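Biofilm-associated surface protein (Staphylococcus aureus, PDB 7C7U) probably acts at the cell surface as a calcium-binding adhesion protein whose switching modulates functional amyloid and biofilm formation. Local coordinates at residues G67-I72 and V169-E174; G239-S244 and I313-A318; N337-D342 and L385-Y390; G579-S584 and Q598-D603. All coordinates share one frame; numbering follows the deposited sequence.

Contact 1: G67-I72 and V169-E174; sequences GNRYKI and VRDSRE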
loop_
_atom_site.group_PDB
_atom_site.type_symbol
_atom_site.label_atom_id
_atom_site.label_comp_id
_atom_site.label_asym_id
_atom_site.label_seq_id
_atom_site.Cartn_x
_atom_site.Cartn_y
_atom_site.Cartn_z
ATOM N N GLY A 67 20.138 -16.728 10.917
ATOM C CA GLY A 67 19.411 -15.851 11.809
ATOM C C GLY A 67 17.910 -16.044 11.701
ATOM O O GLY A 67 17.397 -16.772 10.852
ATOM N N ASN A 68 17.191 -15.355 12.583
ATOM C CA ASN A 68 15.735 -15.384 12.588
ATOM C C ASN A 68 15.128 -14.103 12.029
ATOM O O ASN A 68 13.960 -13.808 12.302
ATOM C CB ASN A 68 15.207 -15.664 13.999
ATOM C CG ASN A 68 15.552 -14.564 14.984
ATOM O OD1 ASN A 68 16.675 -14.054 14.995
ATOM N ND2 ASN A 68 14.585 -14.187 15.816
ATOM N N ARG A 69 15.898 -13.329 11.260
ATOM C CA ARG A 69 15.367 -12.084 10.716
ATOM C C ARG A 69 14.205 -12.343 9.766
ATOM O O ARG A 69 13.179 -11.655 9.826
ATOM C CB ARG A 69 16.457 -11.301 9.990
ATOM C CG ARG A 69 15.959 -9.974 9.433
ATOM C CD ARG A 69 17.004 -9.281 8.583
ATOM N NE ARG A 69 16.468 -8.076 7.959
ATOM C CZ ARG A 69 17.206 -7.172 7.322
ATOM N NH1 ARG A 69 18.519 -7.336 7.227
ATOM N NH2 ARG A 69 16.631 -6.103 6.786
ATOM N N TYR A 70 14.329 -13.346 8.899
ATOM C CA TYR A 70 13.354 -13.565 7.841
ATOM C C TYR A 70 12.419 -14.704 8.221
ATOM O O TYR A 70 12.868 -15.787 8.615
ATOM C CB TYR A 70 14.054 -13.842 6.513
ATOM C CG TYR A 70 14.779 -12.627 5.991
ATOM C CD1 TYR A 70 14.075 -11.517 5.569
ATOM C CD2 TYR A 70 16.168 -12.583 5.943
ATOM C CE1 TYR A 70 14.722 -10.399 5.100
ATOM C CE2 TYR A 70 16.835 -11.453 5.472
ATOM C CZ TYR A 70 16.102 -10.370 5.051
ATOM O OH TYR A 70 16.729 -9.238 4.583
ATOM N N LYS A 71 11.121 -14.456 8.083
ATOM C CA LYS A 71 10.076 -15.361 8.528
ATOM C C LYS A 71 9.239 -15.826 7.345
ATOM O O LYS A 71 9.177 -15.170 6.307
ATOM C CB LYS A 71 9.156 -14.674 9.546
ATOM C CG LYS A 71 9.881 -13.889 10.636
ATOM C CD LYS A 71 10.056 -14.768 11.861
ATOM C CE LYS A 71 10.921 -14.102 12.914
ATOM N NZ LYS A 71 11.430 -15.113 13.891
ATOM N N ILE A 72 8.583 -16.966 7.519
ATOM C CA ILE A 72 7.604 -17.456 6.556
ATOM C C ILE A 72 6.223 -17.073 7.071
ATOM O O ILE A 72 5.870 -17.381 8.215
ATOM C CB ILE A 72 7.736 -18.972 6.359
ATOM C CG1 ILE A 72 9.078 -19.298 5.703
ATOM C CG2 ILE A 72 6.583 -19.520 5.538
ATOM C CD1 ILE A 72 9.349 -20.788 5.690
ATOM N N VAL A 169 7.839 -14.327 2.448
ATOM C CA VAL A 169 8.854 -14.104 3.465
ATOM C C VAL A 169 8.704 -12.670 3.968
ATOM O O VAL A 169 8.615 -11.730 3.171
ATOM C CB VAL A 169 10.264 -14.353 2.901
ATOM C CG1 VAL A 169 11.337 -13.971 3.913
ATOM C CG2 VAL A 169 10.416 -15.814 2.491
ATOM N N ARG A 170 8.637 -12.508 5.286
ATOM C CA ARG A 170 8.571 -11.192 5.906
ATOM C C ARG A 170 9.925 -10.842 6.505
ATOM O O ARG A 170 10.508 -11.643 7.241
ATOM C CB ARG A 170 7.500 -11.134 6.995
ATOM C CG ARG A 170 7.191 -9.687 7.493
ATOM C CD ARG A 170 6.063 -9.672 8.523
ATOM N NE ARG A 170 6.392 -10.444 9.727
ATOM C CZ ARG A 170 6.953 -9.942 10.825
ATOM N NH1 ARG A 170 7.202 -10.736 11.858
ATOM N NH2 ARG A 170 7.234 -8.642 10.914
ATOM N N ASP A 171 10.416 -9.649 6.181
ATOM C CA ASP A 171 11.565 -9.039 6.853
ATOM C C ASP A 171 11.069 -8.537 8.197
ATOM O O ASP A 171 10.369 -7.524 8.274
ATOM C CB ASP A 171 12.136 -7.914 5.991
ATOM C CG ASP A 171 13.372 -7.227 6.609
ATOM O OD1 ASP A 171 13.610 -7.329 7.835
ATOM O OD2 ASP A 171 14.100 -6.564 5.837
ATOM N N SER A 172 11.408 -9.251 9.273
ATOM C CA SER A 172 10.878 -8.874 10.580
ATOM C C SER A 172 11.536 -7.613 11.126
ATOM O O SER A 172 10.982 -6.990 12.037
ATOM C CB SER A 172 11.036 -10.011 11.584
ATOM O OG SER A 172 12.396 -10.196 11.904
ATOM N N ARG A 173 12.703 -7.230 10.600
ATOM C CA ARG A 173 13.295 -5.962 11.011
ATOM C C ARG A 173 12.519 -4.787 10.428
ATOM O O ARG A 173 12.307 -3.778 11.111
ATOM C CB ARG A 173 14.767 -5.904 10.597
ATOM C CG ARG A 173 15.475 -4.612 11.026
ATOM C CD ARG A 173 16.924 -4.575 10.566
ATOM N NE ARG A 173 17.676 -5.753 10.993
ATOM C CZ ARG A 173 18.948 -5.980 10.671
ATOM N NH1 ARG A 173 19.605 -5.106 9.922
ATOM N NH2 ARG A 173 19.559 -7.083 11.092
ATOM N N GLU A 174 12.051 -4.909 9.184
ATOM C CA GLU A 174 11.358 -3.815 8.517
ATOM C C GLU A 174 9.841 -3.978 8.487
ATOM O O GLU A 174 9.144 -3.020 8.123
ATOM C CB GLU A 174 11.869 -3.660 7.078
ATOM C CG GLU A 174 13.379 -3.632 6.930
ATOM C CD GLU A 174 13.808 -3.370 5.493
ATOM O OE1 GLU A 174 12.921 -3.299 4.616
ATOM O OE2 GLU A 174 15.025 -3.232 5.236
#

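Contact 2: G239-S244 and I313-A318; sequences GIFSYS and IEFNNA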
loop_
_atom_site.group_PDB
_atom_site.type_symbol
_atom_site.label_atom_id
_atom_site.label_comp_id
_atom_site.label_asym_id
_atom_site.label_seq_id
_atom_site.Cartn_x
_atom_site.Cartn_y
_atom_site.Cartn_z
ATOM N N GLY A 239 13.014 -32.121 -12.084
ATOM C CA GLY A 239 14.352 -32.416 -12.573
ATOM C C GLY A 239 14.857 -31.405 -13.579
ATOM O O GLY A 239 14.923 -30.192 -13.293
ATOM N N ILE A 240 15.197 -31.880 -14.776
ATOM C CA ILE A 240 15.784 -30.993 -15.775
ATOM C C ILE A 240 14.965 -31.041 -17.056
ATOM O O ILE A 240 15.521 -31.103 -18.161
ATOM C CB ILE A 240 17.261 -31.342 -16.036
ATOM C CG1 ILE A 240 17.429 -32.858 -16.244
ATOM C CG2 ILE A 240 18.130 -30.814 -14.887
ATOM C CD1 ILE A 240 18.727 -33.250 -16.971
ATOM N N PHE A 241 13.643 -30.966 -16.900
ATOM C CA PHE A 241 12.702 -31.030 -18.009
ATOM C C PHE A 241 13.161 -30.216 -19.210
ATOM O O PHE A 241 13.662 -29.094 -19.080
ATOM C CB PHE A 241 11.324 -30.528 -17.556
ATOM C CG PHE A 241 10.352 -30.372 -18.682
ATOM C CD1 PHE A 241 9.764 -31.488 -19.267
ATOM C CD2 PHE A 241 10.042 -29.119 -19.173
ATOM C CE1 PHE A 241 8.872 -31.341 -20.312
ATOM C CE2 PHE A 241 9.147 -28.969 -20.218
ATOM C CZ PHE A 241 8.562 -30.084 -20.787
ATOM N N SER A 242 12.934 -30.779 -20.388
ATOM C CA SER A 242 13.219 -30.114 -21.650
ATOM C C SER A 242 11.983 -30.249 -22.531
ATOM O O SER A 242 11.503 -31.371 -22.759
ATOM C CB SER A 242 14.455 -30.740 -22.311
ATOM O OG SER A 242 15.000 -29.883 -23.281
ATOM N N TYR A 243 11.449 -29.109 -22.991
ATOM C CA TYR A 243 10.254 -29.078 -23.835
ATOM C C TYR A 243 10.665 -29.198 -25.301
ATOM O O TYR A 243 11.406 -28.353 -25.813
ATOM C CB TYR A 243 9.445 -27.785 -23.627
ATOM C CG TYR A 243 8.222 -27.727 -24.527
ATOM C CD1 TYR A 243 7.015 -28.315 -24.134
ATOM C CD2 TYR A 243 8.270 -27.113 -25.771
ATOM C CE1 TYR A 243 5.890 -28.273 -24.945
ATOM C CE2 TYR A 243 7.152 -27.085 -26.599
ATOM C CZ TYR A 243 5.968 -27.669 -26.179
ATOM O OH TYR A 243 4.853 -27.638 -26.982
ATOM N N SER A 244 10.185 -30.245 -25.971
ATOM C CA SER A 244 10.352 -30.385 -27.417
ATOM C C SER A 244 9.269 -31.326 -27.922
ATOM O O SER A 244 9.192 -32.476 -27.482
ATOM C CB SER A 244 11.744 -30.915 -27.778
ATOM O OG SER A 244 11.886 -31.004 -29.187
ATOM N N ILE A 313 7.496 -19.427 -24.174
ATOM C CA ILE A 313 7.762 -19.727 -22.778
ATOM C C ILE A 313 9.202 -20.194 -22.657
ATOM O O ILE A 313 9.633 -21.089 -23.397
ATOM C CB ILE A 313 6.794 -20.799 -22.235
ATOM C CG1 ILE A 313 5.369 -20.240 -22.146
ATOM C CG2 ILE A 313 7.273 -21.330 -20.874
ATOM C CD1 ILE A 313 4.328 -21.303 -21.887
ATOM N N GLU A 314 9.935 -19.606 -21.715
ATOM C CA GLU A 314 11.286 -20.033 -21.375
ATOM C C GLU A 314 11.185 -21.223 -20.418
ATOM O O GLU A 314 10.998 -21.063 -19.206
ATOM C CB GLU A 314 12.081 -18.879 -20.766
ATOM C CG GLU A 314 13.454 -19.313 -20.259
ATOM C CD GLU A 314 14.314 -19.946 -21.360
ATOM O OE1 GLU A 314 15.007 -19.193 -22.081
ATOM O OE2 GLU A 314 14.274 -21.189 -21.537
ATOM N N PHE A 315 11.319 -22.432 -20.957
ATOM C CA PHE A 315 11.229 -23.620 -20.124
ATOM C C PHE A 315 12.542 -23.980 -19.441
ATOM O O PHE A 315 12.579 -25.006 -18.747
ATOM C CB PHE A 315 10.771 -24.820 -20.951
ATOM C CG PHE A 315 9.306 -24.839 -21.248
ATOM C CD1 PHE A 315 8.394 -25.228 -20.278
ATOM C CD2 PHE A 315 8.841 -24.507 -22.512
ATOM C CE1 PHE A 315 7.030 -25.280 -20.560
ATOM C CE2 PHE A 315 7.485 -24.555 -22.803
ATOM C CZ PHE A 315 6.573 -24.945 -21.823
ATOM N N ASN A 316 13.600 -23.179 -19.624
ATOM C CA ASN A 316 14.943 -23.506 -19.129
ATOM C C ASN A 316 15.304 -24.957 -19.466
ATOM O O ASN A 316 15.632 -25.763 -18.599
ATOM C CB ASN A 316 15.048 -23.242 -17.623
ATOM C CG ASN A 316 14.570 -21.852 -17.240
ATOM O OD1 ASN A 316 14.999 -20.861 -17.818
ATOM N ND2 ASN A 316 13.681 -21.776 -16.263
ATOM N N ASN A 317 15.210 -25.290 -20.747
ATOM C CA ASN A 317 15.396 -26.670 -21.191
ATOM C C ASN A 317 16.731 -27.259 -20.737
ATOM O O ASN A 317 17.799 -26.660 -20.921
ATOM C CB ASN A 317 15.265 -26.747 -22.710
ATOM C CG ASN A 317 13.839 -26.534 -23.174
ATOM O OD1 ASN A 317 12.885 -26.825 -22.440
ATOM N ND2 ASN A 317 13.678 -26.020 -24.394
ATOM N N ALA A 318 16.651 -28.452 -20.139
ATOM C CA ALA A 318 17.774 -29.237 -19.634
ATOM C C ALA A 318 18.459 -28.592 -18.439
ATOM O O ALA A 318 19.551 -29.011 -18.073
ATOM C CB ALA A 318 18.802 -29.538 -20.728
#

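Contact 3: N337-D342 and L385-Y390; sequences NILTKD and LALQDY. With CA (calcium ion), chain D.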
loop_
_atom_site.group_PDB
_atom_site.type_symbol
_atom_site.label_atom_id
_atom_site.label_comp_id
_atom_site.label_asym_id
_atom_site.label_seq_id
_atom_site.Cartn_x
_atom_site.Cartn_y
_atom_site.Cartn_z
ATOM N N ASN A 337 -9.318 3.691 -9.901
ATOM C CA ASN A 337 -10.699 3.726 -10.368
ATOM C C ASN A 337 -11.443 2.408 -10.183
ATOM O O ASN A 337 -12.638 2.348 -10.486
ATOM C CB ASN A 337 -10.749 4.092 -11.856
ATOM C CG ASN A 337 -10.308 5.511 -12.124
ATOM O OD1 ASN A 337 -9.441 5.759 -12.961
ATOM N ND2 ASN A 337 -10.890 6.451 -11.397
ATOM N N ILE A 338 -10.788 1.352 -9.708
ATOM C CA ILE A 338 -11.456 0.050 -9.669
ATOM C C ILE A 338 -12.324 -0.078 -8.426
ATOM O O ILE A 338 -13.512 -0.408 -8.513
ATOM C CB ILE A 338 -10.428 -1.095 -9.746
ATOM C CG1 ILE A 338 -9.588 -0.998 -11.020
ATOM C CG2 ILE A 338 -11.158 -2.435 -9.653
ATOM C CD1 ILE A 338 -8.335 -1.912 -11.014
ATOM N N LEU A 339 -11.754 0.177 -7.248
ATOM C CA LEU A 339 -12.555 0.108 -6.039
ATOM C C LEU A 339 -13.534 1.267 -5.933
ATOM O O LEU A 339 -14.523 1.161 -5.199
ATOM C CB LEU A 339 -11.667 0.053 -4.797
ATOM C CG LEU A 339 -11.154 -1.324 -4.338
ATOM C CD1 LEU A 339 -10.453 -2.122 -5.439
ATOM C CD2 LEU A 339 -10.253 -1.138 -3.119
ATOM N N THR A 340 -13.302 2.349 -6.667
ATOM C CA THR A 340 -14.257 3.444 -6.706
ATOM C C THR A 340 -15.308 3.251 -7.789
ATOM O O THR A 340 -16.015 4.201 -8.120
ATOM C CB THR A 340 -13.529 4.780 -6.925
ATOM O OG1 THR A 340 -12.906 4.777 -8.213
ATOM C CG2 THR A 340 -12.467 5.002 -5.864
ATOM N N LYS A 341 -15.421 2.058 -8.372
ATOM C CA LYS A 341 -16.518 1.850 -9.303
ATOM C C LYS A 341 -17.819 2.093 -8.546
ATOM O O LYS A 341 -17.912 1.809 -7.348
ATOM C CB LYS A 341 -16.490 0.445 -9.903
ATOM C CG LYS A 341 -17.543 0.237 -10.983
ATOM C CD LYS A 341 -17.734 -1.231 -11.349
ATOM C CE LYS A 341 -18.655 -1.927 -10.362
ATOM N NZ LYS A 341 -19.276 -3.152 -10.943
ATOM N N ASP A 342 -18.812 2.657 -9.224
ATOM C CA ASP A 342 -20.089 3.003 -8.591
ATOM C C ASP A 342 -19.931 4.015 -7.462
ATOM O O ASP A 342 -20.812 4.122 -6.602
ATOM C CB ASP A 342 -20.811 1.776 -8.021
ATOM C CG ASP A 342 -21.066 0.714 -9.049
ATOM O OD1 ASP A 342 -20.924 -0.470 -8.682
ATOM O OD2 ASP A 342 -21.375 1.054 -10.214
ATOM N N LEU A 385 -5.063 -11.074 -6.523
ATOM C CA LEU A 385 -4.671 -9.661 -6.376
ATOM C C LEU A 385 -5.595 -9.031 -5.335
ATOM O O LEU A 385 -6.803 -8.918 -5.559
ATOM C CB LEU A 385 -4.737 -8.918 -7.713
ATOM C CG LEU A 385 -4.555 -7.367 -7.643
ATOM C CD1 LEU A 385 -3.106 -7.044 -7.361
ATOM C CD2 LEU A 385 -5.027 -6.749 -8.930
ATOM N N ALA A 386 -5.037 -8.702 -4.163
ATOM C CA ALA A 386 -5.787 -8.186 -3.016
ATOM C C ALA A 386 -5.629 -6.661 -2.992
ATOM O O ALA A 386 -4.668 -6.128 -2.440
ATOM C CB ALA A 386 -5.285 -8.810 -1.719
ATOM N N LEU A 387 -6.543 -5.972 -3.657
ATOM C CA LEU A 387 -6.568 -4.514 -3.634
ATOM C C LEU A 387 -7.277 -4.015 -2.383
ATOM O O LEU A 387 -8.297 -4.574 -1.959
ATOM C CB LEU A 387 -7.265 -3.976 -4.880
ATOM C CG LEU A 387 -6.575 -4.279 -6.195
ATOM C CD1 LEU A 387 -7.247 -3.550 -7.350
ATOM C CD2 LEU A 387 -5.080 -3.933 -6.097
ATOM N N GLN A 388 -6.753 -2.931 -1.810
ATOM C CA GLN A 388 -7.264 -2.415 -0.551
ATOM C C GLN A 388 -7.201 -0.891 -0.542
ATOM O O GLN A 388 -6.250 -0.301 -1.059
ATOM C CB GLN A 388 -6.452 -3.001 0.599
ATOM C CG GLN A 388 -7.088 -2.941 1.939
ATOM C CD GLN A 388 -6.383 -3.848 2.926
ATOM O OE1 GLN A 388 -6.457 -5.073 2.822
ATOM N NE2 GLN A 388 -5.653 -3.250 3.861
ATOM N N ASP A 389 -8.238 -0.258 0.018
ATOM C CA ASP A 389 -8.273 1.200 0.262
ATOM C C ASP A 389 -8.661 1.323 1.725
ATOM O O ASP A 389 -9.822 1.591 2.048
ATOM C CB ASP A 389 -9.259 1.893 -0.681
ATOM C CG ASP A 389 -9.281 3.439 -0.522
ATOM O OD1 ASP A 389 -8.524 3.981 0.285
ATOM O OD2 ASP A 389 -10.067 4.074 -1.239
ATOM N N TYR A 390 -7.685 1.082 2.602
ATOM C CA TYR A 390 -7.986 0.886 4.013
ATOM C C TYR A 390 -8.816 2.038 4.577
ATOM O O TYR A 390 -9.760 1.815 5.348
ATOM C CB TYR A 390 -6.687 0.718 4.798
ATOM C CG TYR A 390 -6.909 0.412 6.266
ATOM C CD1 TYR A 390 -7.274 1.415 7.167
ATOM C CD2 TYR A 390 -6.771 -0.888 6.748
ATOM C CE1 TYR A 390 -7.486 1.127 8.507
ATOM C CE2 TYR A 390 -6.982 -1.185 8.084
ATOM C CZ TYR A 390 -7.337 -0.174 8.958
ATOM O OH TYR A 390 -7.546 -0.472 10.285
HETATM CA CA CA D . -6.445 4.957 0.687
HETATM O O HOH W 1 -5.206 3.126 1.993
#

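Contact 4: G579-S584 and Q598-D603; sequences GTVLTS and QITVTD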
loop_
_atom_site.group_PDB
_atom_site.type_symbol
_atom_site.label_atom_id
_atom_site.label_comp_id
_atom_site.label_asym_id
_atom_site.label_seq_id
_atom_site.Cartn_x
_atom_site.Cartn_y
_atom_site.Cartn_z
ATOM N N GLY A 579 -2.586 18.966 24.832
ATOM C CA GLY A 579 -3.939 19.377 25.120
ATOM C C GLY A 579 -4.054 20.764 25.711
ATOM O O GLY A 579 -5.159 21.326 25.719
ATOM N N THR A 580 -2.957 21.333 26.205
ATOM C CA THR A 580 -3.007 22.699 26.709
ATOM C C THR A 580 -3.263 23.669 25.561
ATOM O O THR A 580 -2.707 23.526 24.468
ATOM C CB THR A 580 -1.712 23.063 27.445
ATOM O OG1 THR A 580 -0.580 22.564 26.724
ATOM C CG2 THR A 580 -1.710 22.484 28.854
ATOM N N VAL A 581 -4.125 24.647 25.809
ATOM C CA VAL A 581 -4.564 25.588 24.786
ATOM C C VAL A 581 -3.829 26.905 24.988
ATOM O O VAL A 581 -3.698 27.385 26.122
ATOM C CB VAL A 581 -6.087 25.786 24.827
ATOM C CG1 VAL A 581 -6.506 26.844 23.821
ATOM C CG2 VAL A 581 -6.791 24.463 24.546
ATOM N N LEU A 582 -3.337 27.477 23.891
ATOM C CA LEU A 582 -2.512 28.674 23.903
ATOM C C LEU A 582 -3.196 29.802 23.143
ATOM O O LEU A 582 -3.769 29.582 22.071
ATOM C CB LEU A 582 -1.147 28.390 23.279
ATOM C CG LEU A 582 -0.304 27.330 23.981
ATOM C CD1 LEU A 582 1.011 27.109 23.245
ATOM C CD2 LEU A 582 -0.059 27.754 25.412
ATOM N N THR A 583 -3.145 31.007 23.705
ATOM C CA THR A 583 -3.536 32.217 22.996
ATOM C C THR A 583 -2.455 33.269 23.205
ATOM O O THR A 583 -1.545 33.102 24.022
ATOM C CB THR A 583 -4.894 32.764 23.466
ATOM O OG1 THR A 583 -4.841 33.065 24.867
ATOM C CG2 THR A 583 -6.008 31.747 23.204
ATOM N N SER A 584 -2.557 34.365 22.457
ATOM C CA SER A 584 -1.580 35.431 22.601
ATOM C C SER A 584 -2.221 36.766 22.250
ATOM O O SER A 584 -3.210 36.834 21.514
ATOM C CB SER A 584 -0.348 35.185 21.722
ATOM O OG SER A 584 -0.720 34.998 20.364
ATOM N N GLN A 598 -6.541 30.383 18.865
ATOM C CA GLN A 598 -5.996 29.462 19.851
ATOM C C GLN A 598 -5.195 28.353 19.170
ATOM O O GLN A 598 -5.445 27.988 18.019
ATOM C CB GLN A 598 -7.114 28.860 20.700
ATOM C CG GLN A 598 -7.928 27.768 20.007
ATOM C CD GLN A 598 -8.823 27.006 20.977
ATOM O OE1 GLN A 598 -9.535 27.608 21.787
ATOM N NE2 GLN A 598 -8.778 25.677 20.907
ATOM N N ILE A 599 -4.206 27.837 19.896
ATOM C CA ILE A 599 -3.354 26.746 19.443
ATOM C C ILE A 599 -3.320 25.694 20.543
ATOM O O ILE A 599 -3.069 26.021 21.710
ATOM C CB ILE A 599 -1.929 27.227 19.108
ATOM C CG1 ILE A 599 -1.951 28.139 17.884
ATOM C CG2 ILE A 599 -1.006 26.053 18.854
ATOM C CD1 ILE A 599 -2.465 27.450 16.631
ATOM N N THR A 600 -3.580 24.442 20.180
ATOM C CA THR A 600 -3.574 23.338 21.133
ATOM C C THR A 600 -2.281 22.546 20.996
ATOM O O THR A 600 -1.896 22.164 19.888
ATOM C CB THR A 600 -4.782 22.422 20.929
ATOM O OG1 THR A 600 -5.987 23.189 21.026
ATOM C CG2 THR A 600 -4.800 21.330 21.987
ATOM N N VAL A 601 -1.613 22.308 22.124
ATOM C CA VAL A 601 -0.396 21.513 22.103
ATOM C C VAL A 601 -0.754 20.076 21.755
ATOM O O VAL A 601 -1.722 19.512 22.281
ATOM C CB VAL A 601 0.338 21.608 23.450
ATOM C CG1 VAL A 601 1.649 20.826 23.404
ATOM C CG2 VAL A 601 0.590 23.073 23.811
ATOM N N THR A 602 0.014 19.481 20.852
ATOM C CA THR A 602 -0.275 18.146 20.358
ATOM C C THR A 602 0.748 17.145 20.872
ATOM O O THR A 602 1.750 17.495 21.500
ATOM C CB THR A 602 -0.307 18.121 18.826
ATOM O OG1 THR A 602 0.990 18.468 18.320
ATOM C CG2 THR A 602 -1.361 19.086 18.290
ATOM N N ASP A 603 0.465 15.878 20.590
ATOM C CA ASP A 603 1.339 14.785 20.980
ATOM C C ASP A 603 2.474 14.678 19.967
ATOM O O ASP A 603 2.226 14.505 18.768
ATOM C CB ASP A 603 0.537 13.487 21.063
ATOM C CG ASP A 603 1.365 12.319 21.548
ATOM O OD1 ASP A 603 1.594 12.212 22.773
ATOM O OD2 ASP A 603 1.788 11.510 20.699
#

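Contact 1: G67-I72 and V169-E174
R69 reaches across to D171 side-on, giving one nitrogen to each carboxylate oxygen. Its NE lies 3.0 Å from D171 OD1 in a nearly straight bond, and its NH2 lies 2.7 Å from D171 OD2. The two flat groups are turned 61° against each other: OD2 is met on its syn side, whereas NE comes to OD1 from above the carboxylate plane. The backbone N of E174 reaches that same OD1 from the opposite face, 3.2 Å away, which makes an Asx motif and holds the carboxylate against rotation. With R69 CG trans to its backbone N (chi1 -179°) and the chain extended as far as NE, the guanidinium is carried out over the turn after D171. There R173 lies flat on one of its faces, centres 4.0 Å apart and planes at 10°, while Y70 OH, itself bonded to N29, sits over the other. The carboxylate of D171, and a long ion pair from R69 NH2 to E174 OE2 (OE1 being bonded to T27), probably offset the like charges of this stack.

S172 ties down the R69 backbone, its OG and its N both donating to R69 O, at 2.7 Å for the hydroxyl. Further along, K71 and R170 form a hydrogen-bonded pair flanked by the non-hydrogen-bonded pairs Y70-D171 and I72-V169. Y70 CB meets V169 CG1 at 3.8 Å on the face that these two share with D171. The arrangement is that of adjoining antiparallel strands, 70-76 and 163-171, in the N-terminal mixed sheet, with a salt-bridge network at the end where they part.

Contact 2: G239-S244 and I313-A318
F315 lays one ring face against Y243, where CB of Y243 stands 3.9 Å from the ring centroid of F315, over its face, a CH-pi contact. The two rings are nearly parallel (14°) but slid apart, so that F315 CE2 lies over the rim of the Y243 face. F241 approaches differently: its edge is directed toward the face of F315 in an offset edge-to-face pair, with planes at 71° and CE2 of F241 3.8 Å from CD1 of F315. I313 CG2 occupies the face of F315 opposite Y243, which leaves the ring between an aliphatic branch and a tyrosine.

Polar bonds run beside this cluster. N317 turns its OD1 to the backbone N of Y243, 2.8 Å away; the bond is nearly straight (171°), but the donor sits above the amide plane. The other end of that amide, ND2, donates to N310, whose own ND2 binds Y243 O. A318 N bonds F241 O at 3.2 Å, and S242 OG packs on CB of N317 at 3.2 Å.

K237 NZ bonds the carbonyl oxygens of F241, F315 and N316 and so bridges both loops, while Y243 OH is taken by Q250 and W251. Lacking regular strand pairing, the loops thus rely on N317 and K237 to engage backbone groups, and on three rings for apolar contact.

Contact 3: N337-D342 and L385-Y390
L339, on a type I beta turn (I338 to K341), packs against L387 near the end of strand 381-388, where the chain leaves the sheet for a calcium-binding loop. The turn is closed by its own backbone bond, K341 N to I338 O at 3.1 Å.

The meeting itself is apolar. L339 uses both methyls: CD1 rests on CB of L387 at 3.7 Å, while CD2 faces D389, 3.8 Å from its backbone N and 4.0 Å from its CB. I338 crosses L387 at about a right angle, their CD1 atoms 4.2 Å apart. F362 touches both I338 and L387, and L396 borders L339, which lies between the sheet and the metal loop.

Polar and metal bonds serve the strand end. D389 has its CG anti to N (chi1 -177°), which turns the carboxylate toward the ion; OD2 takes a hydrogen bond from G394 N, which probably helps hold the group as a ligand. D391, D393, L395 and E400 bind the same ion, at the ligand spacing of an EF-hand loop, here entered from a strand and running into helix 397-404. OD1 of D389 lies 2.3 Å from the calcium, and a water also binds the calcium, 2.6 Å from the metal.

Contact 4: G579-S584 and Q598-D603
The segments run antiparallel, their end-to-end directions 144° apart, with L582 and I599 as a hydrogen-bonded pair and V581 and T600 as a non-hydrogen-bonded one. L582 N donates to I599 O at 2.6 Å and I599 N returns to L582 O at 2.8 Å. Beyond the regular pairing, V601 N meets T580 O nearly head-on, and G579 N bonds V601 O at 2.7 Å.

V581 turns its CG1 to the extended side chain of Q598, 3.7 Å from CD, and its CG2 to OG1 of T600. T600 CG2 lies over the backbone of G579, 3.7 Å from its O. These strands, 581-588 and 591-600, form a beta hairpin at one edge of a four-stranded antiparallel sheet in the C-terminal part of the chain; strand 591-600 is outermost, and 545-550 pairs with the other side of 581-588. On the face bearing L582 and I599, I526 touches both side chains. L582 CD1 also comes within 4.1 Å of CG2 of V601, and L576 adjoins these two. T580 and V601 lie side by side, pointing the same way. The hydroxyl of T580, set between its backbone N and carbonyl carbon (chi1 42°), sits 3.2 Å from V601 CG2 and bonds E577 O.

In the fold
From the N terminus the four contacts follow in series, each loop closing before the next opens; none nests or crosses. Contact 1 spans 96 intervening residues and joins two strands of the N-terminal mixed sheet. Contact 2 brings together the loops after strands 228-237 and 301-305, its centre about 33 Å from that of contact 1. Contact 3 ties the loop before strand 359-369 to the outermost strand 381-388, just ahead of the calcium-binding region, and is the most central, its centre about 12 Å from that of the chain. Contact 4 closes a hairpin near the C terminus. Contacts 2 and 4, about 69 Å apart between centres, lie on opposite sides of the chain's centre.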